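Local coordinates for 2-phospho-L-lactate guanylyltransferase (Methanosarcina mazei, PDB 2I5E), which probably catalyses the guanylylation of (2S)-2-phospholactate with GTP, a step in coenzyme F420 biosynthesis, at residues P21-Q26 with D191-K196; V116-G121 with T148-A153. All coordinates share one frame; numbering follows the deposited sequence.

From the N terminus, the chain leaves strand 5-9 and reaches 21-26, the turn that leads into helix 25-45. This is the first half of interaction 1. Its partner, 191-196, comes 165 residues later, so more than three quarters of the chain lies within the loop it closes. Interaction 2 opens and closes within that loop: 116-121 carries strand 116-120 of the mixed sheet, and 148-153 returns 27 residues later. The loops are thus nested and do not cross. Interaction 1 ties the start of helix 25-45 to the last helix, 188-194, while interaction 2 packs helix 145-154 on the central sheet, all its touching residues buried. Their centres are 32 Å apart, on opposite sides of the chain's centre.

Interaction 1: residues P21-Q26 with D191-K196; sequences PVLSLQ and DYIESK
The ring of Tyr192 reaches toward the first turn of helix 25-45 with its hydroxyl edge leading, and OH stops 4.5 Å from Gln26 O, too far for a hydrogen bond. That carbonyl oxygen lies beyond the edge and off the ring plane. On the side of the plane away from it, Lys196 of the same segment lies over the ring face, its CE 3.4 Å from Tyr192 CZ.

The remaining contact is aliphatic: the two methyls of Leu23 meet a methyl of Ile193 and a methylene of Lys196. Leu23 CD2 approaches Ile193 CD1 at 4.5 Å, and Leu23 CD1 approaches Lys196 CD at 4.4 Å. Both side-chain torsions of Leu23 are unstaggered (chi1 -109°, chi2 23°), so the placing of its two methyls is less certain than that of the backbone. Ile193 also touches Phe31, Leu178 and Leu182, so the methyl contact joins helices 25-45, 175-184 and 188-194.

Lys196 N donates to Ile193 O at 2.8 Å. The Lys196 side chain runs extended through chi2 and chi3, then bends at chi4 (-89°), and NZ forms a salt bridge with Glu27 OE1. The other oxygen of that carboxylate, OE2, accepts Ser24 N, in the reciprocal pattern of a capping box, with Ser24 OG capping a backbone N just past Gln26.

With 127 Å² buried between the two segments and every approach across them loose, dispersion contributes modestly. The polar tie runs through Glu27, which bonds both Ser24 N and Lys196 NZ; its carboxylate thereby links the capped helix start to Lys196 and probably offsets the ammonium charge beside the phenol ring.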
ATOM      1  N   PRO A  21      12.413 -19.826   2.586  1.00 43.75           N
ATOM      2  CA  PRO A  21      13.587 -20.165   1.851  1.00 44.46           C
ATOM      3  C   PRO A  21      13.878 -19.415   0.530  1.00 43.31           C
ATOM      4  O   PRO A  21      14.779 -19.877  -0.164  1.00 44.62           O
ATOM      5  CB  PRO A  21      13.355 -21.690   1.529  1.00 45.01           C
ATOM      6  CG  PRO A  21      11.763 -21.789   1.498  1.00 46.73           C
ATOM      7  CD  PRO A  21      11.225 -20.484   2.001  1.00 45.11           C
ATOM      8  N   VAL A  22      13.228 -18.350   0.131  1.00 41.48           N
ATOM      9  CA  VAL A  22      13.850 -17.604  -0.947  1.00 41.58           C
ATOM     10  C   VAL A  22      15.176 -16.916  -0.742  1.00 40.92           C
ATOM     11  O   VAL A  22      15.889 -16.695  -1.675  1.00 42.85           O
ATOM     12  CB  VAL A  22      12.933 -16.831  -1.873  1.00 42.02           C
ATOM     13  CG1 VAL A  22      11.502 -17.075  -1.589  1.00 43.22           C
ATOM     14  CG2 VAL A  22      13.263 -15.420  -1.867  1.00 40.53           C
ATOM     15  N   LEU A  23      15.487 -16.564   0.484  1.00 40.45           N
ATOM     16  CA  LEU A  23      16.818 -16.138   0.876  1.00 40.44           C
ATOM     17  C   LEU A  23      17.434 -17.038   1.979  1.00 41.05           C
ATOM     18  O   LEU A  23      16.735 -17.656   2.753  1.00 39.01           O
ATOM     19  CB  LEU A  23      16.726 -14.702   1.367  1.00 41.38           C
ATOM     20  CG  LEU A  23      17.262 -13.461   0.662  1.00 41.14           C
ATOM     21  CD1 LEU A  23      17.452 -13.554  -0.804  1.00 38.73           C
ATOM     22  CD2 LEU A  23      16.471 -12.275   1.015  1.00 40.67           C
ATOM     23  N   SER A  24      18.752 -17.085   2.040  1.00 41.15           N
ATOM     24  CA  SER A  24      19.451 -17.702   3.146  1.00 43.58           C
ATOM     25  C   SER A  24      19.485 -16.904   4.434  1.00 45.03           C
ATOM     26  O   SER A  24      19.177 -15.756   4.453  1.00 44.57           O
ATOM     27  CB  SER A  24      20.866 -18.124   2.747  1.00 44.76           C
ATOM     28  OG  SER A  24      21.715 -17.037   2.538  1.00 40.89           O
ATOM     29  N   LEU A  25      19.900 -17.533   5.513  1.00 47.53           N
ATOM     30  CA  LEU A  25      20.401 -16.801   6.645  1.00 47.20           C
ATOM     31  C   LEU A  25      21.333 -15.729   6.202  1.00 46.61           C
ATOM     32  O   LEU A  25      21.064 -14.587   6.387  1.00 46.36           O
ATOM     33  CB  LEU A  25      21.110 -17.706   7.619  1.00 47.04           C
ATOM     34  CG  LEU A  25      21.531 -17.099   8.952  1.00 50.84           C
ATOM     35  CD1 LEU A  25      21.650 -18.154  10.021  1.00 52.35           C
ATOM     36  CD2 LEU A  25      22.827 -16.281   8.874  1.00 49.15           C
ATOM     37  N   GLN A  26      22.460 -16.080   5.647  1.00 44.55           N
ATOM     38  CA  GLN A  26      23.397 -15.017   5.383  1.00 45.56           C
ATOM     39  C   GLN A  26      22.769 -13.916   4.573  1.00 44.06           C
ATOM     40  O   GLN A  26      23.113 -12.730   4.801  1.00 44.92           O
ATOM     41  CB  GLN A  26      24.636 -15.435   4.585  1.00 46.25           C
ATOM     42  CG  GLN A  26      25.348 -16.723   4.947  1.00 51.05           C
ATOM     43  CD  GLN A  26      26.400 -17.026   3.890  1.00 49.22           C
ATOM     44  OE1 GLN A  26      27.608 -16.986   4.170  1.00 58.10           O
ATOM     45  NE2 GLN A  26      25.947 -17.260   2.647  1.00 53.59           N
ATOM     46  N   ASP A 191      19.214  -3.043  -5.232  1.00 35.10           N
ATOM     47  CA  ASP A 191      20.305  -3.631  -6.142  1.00 34.49           C
ATOM     48  C   ASP A 191      20.698  -4.972  -5.666  1.00 34.56           C
ATOM     49  O   ASP A 191      21.054  -5.796  -6.465  1.00 35.09           O
ATOM     50  CB  ASP A 191      21.559  -2.728  -6.202  1.00 35.55           C
ATOM     51  CG  ASP A 191      21.217  -1.345  -6.615  1.00 32.91           C
ATOM     52  OD1 ASP A 191      20.204  -1.236  -7.327  1.00 42.55           O
ATOM     53  OD2 ASP A 191      21.879  -0.378  -6.217  1.00 37.40           O
ATOM     54  N   TYR A 192      20.635  -5.187  -4.347  1.00 34.13           N
ATOM     55  CA  TYR A 192      21.051  -6.460  -3.772  1.00 35.60           C
ATOM     56  C   TYR A 192      20.140  -7.567  -4.267  1.00 34.50           C
ATOM     57  O   TYR A 192      20.578  -8.597  -4.756  1.00 35.36           O
ATOM     58  CB  TYR A 192      21.054  -6.354  -2.197  1.00 38.07           C
ATOM     59  CG  TYR A 192      21.469  -7.638  -1.431  1.00 39.28           C
ATOM     60  CD1 TYR A 192      22.829  -7.941  -1.213  1.00 43.38           C
ATOM     61  CD2 TYR A 192      20.520  -8.541  -0.964  1.00 38.02           C
ATOM     62  CE1 TYR A 192      23.266  -9.122  -0.565  1.00 39.14           C
ATOM     63  CE2 TYR A 192      20.916  -9.736  -0.296  1.00 43.09           C
ATOM     64  CZ  TYR A 192      22.309 -10.005  -0.090  1.00 45.08           C
ATOM     65  OH  TYR A 192      22.723 -11.151   0.615  1.00 48.61           O
ATOM     66  N   ILE A 193      18.844  -7.337  -4.134  1.00 34.30           N
ATOM     67  CA  ILE A 193      17.797  -8.240  -4.635  1.00 33.68           C
ATOM     68  C   ILE A 193      17.890  -8.341  -6.143  1.00 33.70           C
ATOM     69  O   ILE A 193      17.833  -9.404  -6.669  1.00 33.41           O
ATOM     70  CB  ILE A 193      16.360  -7.706  -4.215  1.00 33.28           C
ATOM     71  CG1 ILE A 193      16.252  -7.700  -2.707  1.00 31.00           C
ATOM     72  CG2 ILE A 193      15.239  -8.600  -4.864  1.00 33.59           C
ATOM     73  CD1 ILE A 193      16.379  -9.098  -2.103  1.00 32.89           C
ATOM     74  N   GLU A 194      18.001  -7.201  -6.836  1.00 37.34           N
ATOM     75  CA  GLU A 194      18.061  -7.228  -8.341  1.00 40.20           C
ATOM     76  C   GLU A 194      19.221  -8.088  -8.868  1.00 40.97           C
ATOM     77  O   GLU A 194      19.103  -8.666  -9.907  1.00 41.84           O
ATOM     78  CB  GLU A 194      18.166  -5.817  -8.905  1.00 39.79           C
ATOM     79  CG  GLU A 194      17.479  -5.809 -10.257  1.00 46.91           C
ATOM     80  CD  GLU A 194      17.782  -4.636 -11.066  1.00 53.96           C
ATOM     81  OE1 GLU A 194      18.116  -3.600 -10.435  1.00 60.44           O
ATOM     82  OE2 GLU A 194      17.705  -4.749 -12.331  1.00 60.43           O
ATOM     83  N   SER A 195      20.291  -8.222  -8.061  1.00 40.64           N
ATOM     84  CA  SER A 195      21.450  -9.050  -8.357  1.00 40.71           C
ATOM     85  C   SER A 195      21.179 -10.523  -8.193  1.00 38.96           C
ATOM     86  O   SER A 195      21.979 -11.334  -8.614  1.00 40.46           O
ATOM     87  CB  SER A 195      22.669  -8.566  -7.493  1.00 41.28           C
ATOM     88  OG  SER A 195      22.616  -9.053  -6.153  1.00 41.81           O
ATOM     89  N   LYS A 196      20.057 -10.894  -7.590  1.00 37.06           N
ATOM     90  CA  LYS A 196      19.755 -12.263  -7.343  1.00 36.10           C
ATOM     91  C   LYS A 196      18.484 -12.695  -8.014  1.00 35.66           C
ATOM     92  O   LYS A 196      18.333 -13.861  -8.194  1.00 36.41           O
ATOM     93  CB  LYS A 196      19.671 -12.570  -5.809  1.00 37.82           C
ATOM     94  CG  LYS A 196      21.010 -12.207  -5.012  1.00 38.18           C
ATOM     95  CD  LYS A 196      20.801 -12.290  -3.443  1.00 37.62           C
ATOM     96  CE  LYS A 196      22.141 -12.192  -2.738  1.00 40.60           C
ATOM     97  NZ  LYS A 196      22.732 -13.582  -2.588  1.00 40.57           N
TER

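Interaction 2: residues V116-G121 with T148-A153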
ATOM      1  N   VAL A 116      -0.930  12.117  17.264  1.00 37.38           N
ATOM      2  CA  VAL A 116      -0.116  10.976  16.748  1.00 36.30           C
ATOM      3  C   VAL A 116      -0.233  10.809  15.269  1.00 37.01           C
ATOM      4  O   VAL A 116      -1.253  11.184  14.673  1.00 35.31           O
ATOM      5  CB  VAL A 116      -0.118   9.685  17.652  1.00 38.86           C
ATOM      6  CG1 VAL A 116      -0.950   9.824  18.966  1.00 34.88           C
ATOM      7  CG2 VAL A 116      -0.258   8.310  16.881  1.00 33.35           C
ATOM      8  N   CYS A 117       0.865  10.456  14.598  1.00 35.80           N
ATOM      9  CA  CYS A 117       0.675  10.060  13.198  1.00 33.80           C
ATOM     10  C   CYS A 117       1.072   8.626  13.056  1.00 34.66           C
ATOM     11  O   CYS A 117       2.117   8.164  13.565  1.00 30.60           O
ATOM     12  CB  CYS A 117       1.438  10.927  12.245  1.00 34.47           C
ATOM     13  SG  CYS A 117       1.177  10.558  10.525  1.00 35.60           S
ATOM     14  N   ILE A 118       0.189   7.897  12.380  1.00 33.23           N
ATOM     15  CA  ILE A 118       0.441   6.530  12.144  1.00 33.19           C
ATOM     16  C   ILE A 118       0.361   6.047  10.687  1.00 30.49           C
ATOM     17  O   ILE A 118      -0.611   6.377   9.940  1.00 31.48           O
ATOM     18  CB  ILE A 118      -0.285   5.719  13.141  1.00 33.41           C
ATOM     19  CG1 ILE A 118      -0.398   4.270  12.697  1.00 37.41           C
ATOM     20  CG2 ILE A 118      -1.599   6.358  13.532  1.00 40.05           C
ATOM     21  CD1 ILE A 118      -0.962   3.489  13.739  1.00 28.96           C
ATOM     22  N   VAL A 119       1.434   5.356  10.302  1.00 29.49           N
ATOM     23  CA  VAL A 119       1.629   4.662   9.035  1.00 28.60           C
ATOM     24  C   VAL A 119       1.396   3.128   9.108  1.00 28.13           C
ATOM     25  O   VAL A 119       2.162   2.397   9.799  1.00 27.84           O
ATOM     26  CB  VAL A 119       3.093   4.879   8.550  1.00 31.10           C
ATOM     27  CG1 VAL A 119       3.257   4.497   7.077  1.00 28.71           C
ATOM     28  CG2 VAL A 119       3.446   6.349   8.797  1.00 31.48           C
ATOM     29  N   PRO A 120       0.340   2.639   8.408  1.00 28.68           N
ATOM     30  CA  PRO A 120       0.011   1.219   8.421  1.00 28.69           C
ATOM     31  C   PRO A 120       1.054   0.487   7.646  1.00 28.86           C
ATOM     32  O   PRO A 120       1.644   1.069   6.706  1.00 28.64           O
ATOM     33  CB  PRO A 120      -1.322   1.120   7.702  1.00 29.18           C
ATOM     34  CG  PRO A 120      -1.480   2.433   6.892  1.00 30.33           C
ATOM     35  CD  PRO A 120      -0.560   3.444   7.534  1.00 29.17           C
ATOM     36  N   GLY A 121       1.323  -0.765   8.031  1.00 26.67           N
ATOM     37  CA  GLY A 121       2.003  -1.620   7.122  1.00 26.97           C
ATOM     38  C   GLY A 121       1.030  -2.696   6.688  1.00 28.83           C
ATOM     39  O   GLY A 121      -0.187  -2.625   6.985  1.00 26.00           O
ATOM     40  N   THR A 148      -4.759  -1.259  17.212  1.00 34.91           N
ATOM     41  CA  THR A 148      -4.435  -1.039  18.601  1.00 34.71           C
ATOM     42  C   THR A 148      -3.872   0.347  18.942  1.00 37.33           C
ATOM     43  O   THR A 148      -4.253   0.933  19.989  1.00 39.45           O
ATOM     44  CB  THR A 148      -3.505  -2.090  19.079  1.00 35.05           C
ATOM     45  OG1 THR A 148      -4.103  -3.355  18.860  1.00 35.82           O
ATOM     46  CG2 THR A 148      -3.321  -1.964  20.629  1.00 34.39           C
ATOM     47  N   HIS A 149      -2.953   0.871  18.104  1.00 35.75           N
ATOM     48  CA  HIS A 149      -2.370   2.224  18.263  1.00 33.02           C
ATOM     49  C   HIS A 149      -3.313   3.387  18.005  1.00 33.79           C
ATOM     50  O   HIS A 149      -3.200   4.521  18.610  1.00 31.75           O
ATOM     51  CB  HIS A 149      -1.120   2.388  17.314  1.00 32.51           C
ATOM     52  CG  HIS A 149       0.049   1.544  17.715  1.00 28.85           C
ATOM     53  ND1 HIS A 149       0.848   0.880  16.804  1.00 31.35           N
ATOM     54  CD2 HIS A 149       0.616   1.332  18.932  1.00 25.92           C
ATOM     55  CE1 HIS A 149       1.780   0.194  17.451  1.00 32.47           C
ATOM     56  NE2 HIS A 149       1.691   0.475  18.739  1.00 26.03           N
ATOM     57  N   CYS A 150      -4.247   3.181  17.085  1.00 34.21           N
ATOM     58  CA  CYS A 150      -5.269   4.198  16.926  1.00 34.87           C
ATOM     59  C   CYS A 150      -6.140   4.202  18.205  1.00 36.98           C
ATOM     60  O   CYS A 150      -6.601   5.268  18.643  1.00 37.92           O
ATOM     61  CB  CYS A 150      -6.176   3.868  15.747  1.00 36.22           C
ATOM     62  SG  CYS A 150      -5.370   3.936  14.155  1.00 32.57           S
ATOM     63  N   SER A 151      -6.423   3.038  18.751  1.00 39.44           N
ATOM     64  CA  SER A 151      -7.375   2.993  19.881  1.00 43.88           C
ATOM     65  C   SER A 151      -6.677   3.287  21.233  1.00 43.95           C
ATOM     66  O   SER A 151      -7.313   3.821  22.161  1.00 44.64           O
ATOM     67  CB  SER A 151      -8.213   1.694  19.891  1.00 44.66           C
ATOM     68  OG  SER A 151      -7.738   0.780  20.849  1.00 50.21           O
ATOM     69  N   ILE A 152      -5.381   2.960  21.324  1.00 44.58           N
ATOM     70  CA  ILE A 152      -4.500   3.539  22.384  1.00 44.14           C
ATOM     71  C   ILE A 152      -4.549   5.075  22.296  1.00 45.12           C
ATOM     72  O   ILE A 152      -4.659   5.723  23.303  1.00 45.24           O
ATOM     73  CB  ILE A 152      -3.018   2.964  22.453  1.00 44.30           C
ATOM     74  CG1 ILE A 152      -2.972   1.486  22.834  1.00 43.19           C
ATOM     75  CG2 ILE A 152      -2.137   3.733  23.523  1.00 45.26           C
ATOM     76  CD1 ILE A 152      -1.623   0.751  22.352  1.00 42.16           C
ATOM     77  N   ALA A 153      -4.539   5.661  21.099  1.00 45.65           N
ATOM     78  CA  ALA A 153      -4.572   7.080  21.004  1.00 46.97           C
ATOM     79  C   ALA A 153      -5.916   7.642  21.479  1.00 49.46           C
ATOM     80  O   ALA A 153      -5.971   8.703  22.112  1.00 50.31           O
ATOM     81  CB  ALA A 153      -4.263   7.549  19.560  1.00 47.17           C
TER
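Val116 and Ile118 pack against Ala153, His149 and Cys150, where helix 145-154 packs on part of one face of the mixed sheet in this α/β fold, assigned to the GT-A clan. The axes of strand 116-120 and helix 148-153 run nearly antiparallel, at 167°, and approach to 9.8 Å. Strand alternation decides which residues take part: Val116 and Ile118 point to the helix, whereas Cys117 and Val119 face the other side of the sheet.

The apolar contacts fall into two groups. At one end Val116 CG1 rests 4.1 Å from Ala153 CB, a small side chain that lets the backbones approach. At the other, Ile118 is extended, with CG1 anti to the backbone N (chi1 163°), and carries CD1 between neighbouring helix residues, 4.5 Å from Cys150 SG. Leu129 of strand 126-131 touches Val116, Ile118 and His149, while Phe160 and Ile162 of strand 160-162 touch Cys150, so the helix spans three adjacent strands.

Polar interactions lie outside the two segments and hold the His149 ring. It turns away from the strand, with ND1 hydrogen-bonded to Thr126 OG1 and NE2 to Lys140 N, which fixes its rotation; Tyr141 adds an edge-to-face contact. The Ile118 side chain crosses that of His149 at about a right angle, its CD1 at the imidazole edge near the ring plane and 3.7 Å from His149 CB.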